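Local coordinates for tyrosine-protein phosphatase YwqE (PDB 3QY7) that dephosphorylates phosphotyrosine-containing proteins in Bacillus subtilis, working as a manganese-dependent protein tyrosine phosphatase of the PHP-like type, at residues 210-213 with 214-218; 139-142 with 143-147. One frame throughout, in Å; residues are numbered along the deposited sequence.

In the fold
Both contacts are local turns of helix within a single TIM-barrel-type chain; contact 2 spans its whole short helix, contact 1 the C-terminal end of a longer one. Contact 2 comes first along the chain: helix 141-145 follows strand 131-135 of the parallel sheet and leads into helix 148-155. Contact 1 lies later, on the last turns of helix 205-216, just ahead of helix 219-232. Their centres are 24 Å apart and their nearest atoms about 14 Å, so they do not touch. Helix 173-184 is a common neighbour, packed on by side chains from both. The N140 side chain of contact 2 is about 10 Å from a bound iron; contact 1 is centred 20 Å from the centre of the chain.

Contact 1. Residues 210-213 with 214-218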
loop_
_atom_site.group_PDB
_atom_site.type_symbol
_atom_site.label_atom_id
_atom_site.label_comp_id
_atom_site.label_asym_id
_atom_site.label_seq_id
_atom_site.Cartn_x
_atom_site.Cartn_y
_atom_site.Cartn_z
ATOM N N TYR A 210 -0.116 9.641 -14.957
ATOM C CA TYR A 210 -0.171 9.968 -16.385
ATOM C C TYR A 210 -0.488 8.716 -17.220
ATOM O O TYR A 210 -1.286 8.769 -18.152
ATOM C CB TYR A 210 1.125 10.634 -16.849
ATOM C CG TYR A 210 1.095 11.108 -18.288
ATOM C CD1 TYR A 210 0.027 11.854 -18.778
ATOM C CD2 TYR A 210 2.149 10.814 -19.153
ATOM C CE1 TYR A 210 0.010 12.303 -20.109
ATOM C CE2 TYR A 210 2.140 11.252 -20.481
ATOM C CZ TYR A 210 1.063 11.984 -20.952
ATOM O OH TYR A 210 1.055 12.413 -22.269
ATOM N N VAL A 211 0.134 7.595 -16.877
ATOM C CA VAL A 211 -0.162 6.330 -17.539
ATOM C C VAL A 211 -1.652 6.000 -17.404
ATOM O O VAL A 211 -2.316 5.662 -18.390
ATOM C CB VAL A 211 0.730 5.190 -16.988
ATOM C CG1 VAL A 211 0.163 3.816 -17.348
ATOM C CG2 VAL A 211 2.157 5.346 -17.501
ATOM N N LEU A 212 -2.188 6.139 -16.190
ATOM C CA LEU A 212 -3.614 5.914 -15.953
ATOM C C LEU A 212 -4.527 6.850 -16.736
ATOM O O LEU A 212 -5.555 6.415 -17.265
ATOM C CB LEU A 212 -3.939 6.010 -14.455
ATOM C CG LEU A 212 -3.375 4.874 -13.607
ATOM C CD1 LEU A 212 -3.592 5.200 -12.129
ATOM C CD2 LEU A 212 -4.015 3.539 -13.987
ATOM N N GLU A 213 -4.156 8.128 -16.805
ATOM C CA GLU A 213 -4.948 9.129 -17.519
ATOM C C GLU A 213 -4.952 8.815 -19.012
ATOM O O GLU A 213 -5.997 8.892 -19.667
ATOM C CB GLU A 213 -4.397 10.530 -17.250
ATOM C CG GLU A 213 -5.339 11.683 -17.632
ATOM C CD GLU A 213 -5.180 12.156 -19.074
ATOM O OE1 GLU A 213 -5.953 13.049 -19.493
ATOM O OE2 GLU A 213 -4.292 11.649 -19.800
ATOM N N LYS A 214 -3.794 8.444 -19.553
ATOM C CA LYS A 214 -3.710 8.103 -20.979
ATOM C C LYS A 214 -4.516 6.854 -21.328
ATOM O O LYS A 214 -5.149 6.800 -22.389
ATOM C CB LYS A 214 -2.257 7.919 -21.423
ATOM C CG LYS A 214 -1.478 9.222 -21.578
ATOM C CD LYS A 214 -0.114 8.994 -22.233
ATOM C CE LYS A 214 0.816 8.174 -21.355
ATOM N NZ LYS A 214 2.110 7.831 -22.031
ATOM N N GLU A 215 -4.494 5.857 -20.441
ATOM C CA GLU A 215 -5.136 4.555 -20.695
ATOM C C GLU A 215 -6.639 4.514 -20.451
ATOM O O GLU A 215 -7.368 3.792 -21.164
ATOM C CB GLU A 215 -4.465 3.444 -19.876
ATOM C CG GLU A 215 -3.060 3.082 -20.338
ATOM C CD GLU A 215 -2.972 2.818 -21.838
ATOM O OE1 GLU A 215 -3.764 1.993 -22.344
ATOM O OE2 GLU A 215 -2.119 3.448 -22.508
ATOM N N PHE A 216 -7.103 5.275 -19.461
ATOM C CA PHE A 216 -8.481 5.143 -18.980
ATOM C C PHE A 216 -9.267 6.443 -18.935
ATOM O O PHE A 216 -10.477 6.424 -18.659
ATOM C CB PHE A 216 -8.502 4.509 -17.582
ATOM C CG PHE A 216 -7.828 3.179 -17.507
ATOM C CD1 PHE A 216 -8.401 2.052 -18.088
ATOM C CD2 PHE A 216 -6.618 3.048 -16.842
ATOM C CE1 PHE A 216 -7.763 0.807 -18.008
ATOM C CE2 PHE A 216 -5.970 1.828 -16.755
ATOM C CZ PHE A 216 -6.549 0.694 -17.342
ATOM N N GLY A 217 -8.606 7.564 -19.202
ATOM C CA GLY A 217 -9.238 8.869 -19.044
ATOM C C GLY A 217 -9.092 9.395 -17.630
ATOM O O GLY A 217 -8.613 8.691 -16.741
ATOM N N SER A 218 -9.536 10.628 -17.431
ATOM C CA SER A 218 -9.253 11.378 -16.205
ATOM C C SER A 218 -9.994 10.871 -14.968
ATOM O O SER A 218 -9.488 10.985 -13.832
ATOM C CB SER A 218 -9.575 12.859 -16.434
ATOM O OG SER A 218 -10.965 13.034 -16.655
HETATM O O HOH W 1 -0.583 4.796 -20.789
#
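This is an i to i+4 contact along the C-terminal turns of helix 205-216, where Y210 meets K214 and L212 meets F216 before the helix gives way to G217. The lysine chain passes over one face of the Y210 ring in a CH-pi contact, CE of K214 lying 3.8 Å from the centroid of the Y210 ring and 25° off its normal. The bend at chi3 (-66°) lays K214 CE over the ring; CD already lies 3.5 Å from Y210 CZ. On another side of the helix, the branch CD2 of L212 touches CE2 of F216 at 3.8 Å. A water donates to both V211 O and E215 OE2, the latter at 2.7 Å, and so ties the glutamate back to its own helix. The last of the four backbone bonds between the two segments runs from G217 N to E213 O at 3.0 Å. G217 then leaves the helix with positive phi (87°), in a conformation where a CB would jam against the F216 carbonyl O, hence the glycine. Around this end, F216 packs on L180, V183 and E184 of helix 173-184, while L212 turns to L220, P221 and L224 of helix 219-232, so the helix end touches both neighbouring helices.

Contact 2. Residues 139-142 with 143-147; sequences RNRE and IRENP
The flat amide of N140 meets I143 through its OD1, which takes the I143 N-H in the plane of the amide, on a lone pair, 3.0 Å from N of I143. This is the N-cap of helix 141-145. A chi1 of -176° sets the N140 amide beside its own carbonyl carbon, where OD1 faces the I143 N-H, and the I143 chain crosses it at about a right angle, CD1 of I143 reaching CB of N140 at 3.9 Å. The R141 and E145 side chains lie side by side and point the same way, guanidinium and carboxylate planes 22° apart, but NE of R141 is 4.5 Å from OE2 of E145, too far for a salt bridge. It is CD of R141 that comes close to that oxygen. At the far end, N146 N donates to E142 O at 2.7 Å, a water bridges E142 OE2 to N146 ND2, and N146 OD1 is bonded to S148 OG. The cap thus satisfies an amide at the start of the helix that has no preceding turn to bond to, while E142, its OE1 accepting from V114 N, fastens the helix to the loop at H113 and V114; R141 and E145 probably add only a mild electrostatic attraction.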
loop_
_atom_site.group_PDB
_atom_site.type_symbol
_atom_site.label_atom_id
_atom_site.label_comp_id
_atom_site.label_asym_id
_atom_site.label_seq_id
_atom_site.Cartn_x
_atom_site.Cartn_y
_atom_site.Cartn_z
ATOM N N ARG A 139 2.565 -7.963 -8.152
ATOM C CA ARG A 139 3.890 -8.501 -7.870
ATOM C C ARG A 139 3.846 -9.923 -7.311
ATOM O O ARG A 139 4.885 -10.473 -6.934
ATOM C CB ARG A 139 4.637 -7.592 -6.887
ATOM C CG ARG A 139 5.301 -6.378 -7.509
ATOM C CD ARG A 139 6.743 -6.733 -7.858
ATOM N NE ARG A 139 7.603 -5.557 -7.918
ATOM C CZ ARG A 139 8.921 -5.590 -8.090
ATOM N NH1 ARG A 139 9.564 -6.750 -8.210
ATOM N NH2 ARG A 139 9.596 -4.453 -8.137
ATOM N N ASN A 140 2.649 -10.502 -7.240
ATOM C CA ASN A 140 2.481 -11.867 -6.750
ATOM C C ASN A 140 2.488 -12.869 -7.913
ATOM O O ASN A 140 1.683 -12.757 -8.838
ATOM C CB ASN A 140 1.176 -11.991 -5.960
ATOM C CG ASN A 140 1.005 -13.355 -5.344
ATOM O OD1 ASN A 140 0.517 -14.275 -5.992
ATOM N ND2 ASN A 140 1.392 -13.487 -4.081
ATOM N N ARG A 141 3.388 -13.848 -7.836
ATOM C CA ARG A 141 3.565 -14.835 -8.915
ATOM C C ARG A 141 2.285 -15.614 -9.229
ATOM O O ARG A 141 1.946 -15.796 -10.402
ATOM C CB ARG A 141 4.705 -15.812 -8.601
ATOM C CG ARG A 141 5.377 -16.411 -9.856
ATOM C CD ARG A 141 5.789 -17.883 -9.712
ATOM N NE ARG A 141 6.488 -18.187 -8.463
ATOM C CZ ARG A 141 7.810 -18.226 -8.315
ATOM N NH1 ARG A 141 8.617 -17.973 -9.338
ATOM N NH2 ARG A 141 8.331 -18.518 -7.129
ATOM N N GLU A 142 1.581 -16.078 -8.193
ATOM C CA GLU A 142 0.332 -16.822 -8.399
ATOM C C GLU A 142 -0.821 -15.995 -8.969
ATOM O O GLU A 142 -1.583 -16.477 -9.813
ATOM C CB GLU A 142 -0.115 -17.549 -7.125
ATOM C CG GLU A 142 -1.202 -18.576 -7.405
ATOM C CD GLU A 142 -1.536 -19.481 -6.232
ATOM O OE1 GLU A 142 -1.006 -19.292 -5.108
ATOM O OE2 GLU A 142 -2.357 -20.403 -6.454
ATOM N N ILE A 143 -0.979 -14.754 -8.506
ATOM C CA ILE A 143 -1.989 -13.890 -9.098
ATOM C C ILE A 143 -1.660 -13.630 -10.573
ATOM O O ILE A 143 -2.551 -13.604 -11.417
ATOM C CB ILE A 143 -2.144 -12.560 -8.318
ATOM C CG1 ILE A 143 -2.774 -12.830 -6.953
ATOM C CG2 ILE A 143 -2.964 -11.562 -9.110
ATOM C CD1 ILE A 143 -2.708 -11.643 -5.984
ATOM N N ARG A 144 -0.379 -13.439 -10.865
ATOM C CA ARG A 144 0.105 -13.250 -12.235
ATOM C C ARG A 144 -0.247 -14.460 -13.116
ATOM O O ARG A 144 -0.700 -14.307 -14.249
ATOM C CB ARG A 144 1.618 -13.016 -12.199
ATOM C CG ARG A 144 2.298 -12.789 -13.538
ATOM C CD ARG A 144 2.378 -11.314 -13.900
ATOM N NE ARG A 144 3.237 -11.140 -15.066
ATOM C CZ ARG A 144 4.495 -10.705 -15.027
ATOM N NH1 ARG A 144 5.067 -10.351 -13.875
ATOM N NH2 ARG A 144 5.181 -10.611 -16.155
ATOM N N GLU A 145 -0.051 -15.654 -12.570
ATOM C CA GLU A 145 -0.378 -16.897 -13.275
ATOM C C GLU A 145 -1.882 -17.192 -13.328
ATOM O O GLU A 145 -2.387 -17.796 -14.286
ATOM C CB GLU A 145 0.388 -18.053 -12.632
ATOM C CG GLU A 145 1.879 -18.036 -12.975
ATOM C CD GLU A 145 2.746 -18.816 -11.993
ATOM O OE1 GLU A 145 2.198 -19.441 -11.052
ATOM O OE2 GLU A 145 3.989 -18.799 -12.164
ATOM N N ASN A 146 -2.600 -16.765 -12.298
ATOM C CA ASN A 146 -4.016 -17.075 -12.169
ATOM C C ASN A 146 -4.727 -15.854 -11.579
ATOM O O ASN A 146 -5.015 -15.822 -10.378
ATOM C CB ASN A 146 -4.201 -18.333 -11.303
ATOM C CG ASN A 146 -5.664 -18.712 -11.082
ATOM O OD1 ASN A 146 -6.568 -18.295 -11.818
ATOM N ND2 ASN A 146 -5.898 -19.526 -10.052
ATOM N N PRO A 147 -5.013 -14.845 -12.425
ATOM C CA PRO A 147 -5.567 -13.584 -11.899
ATOM C C PRO A 147 -6.953 -13.730 -11.277
ATOM O O PRO A 147 -7.359 -12.869 -10.490
ATOM C CB PRO A 147 -5.623 -12.668 -13.125
ATOM C CG PRO A 147 -4.824 -13.338 -14.185
ATOM C CD PRO A 147 -4.866 -14.803 -13.888
HETATM O O HOH W 2 -3.730 -21.025 -9.112
#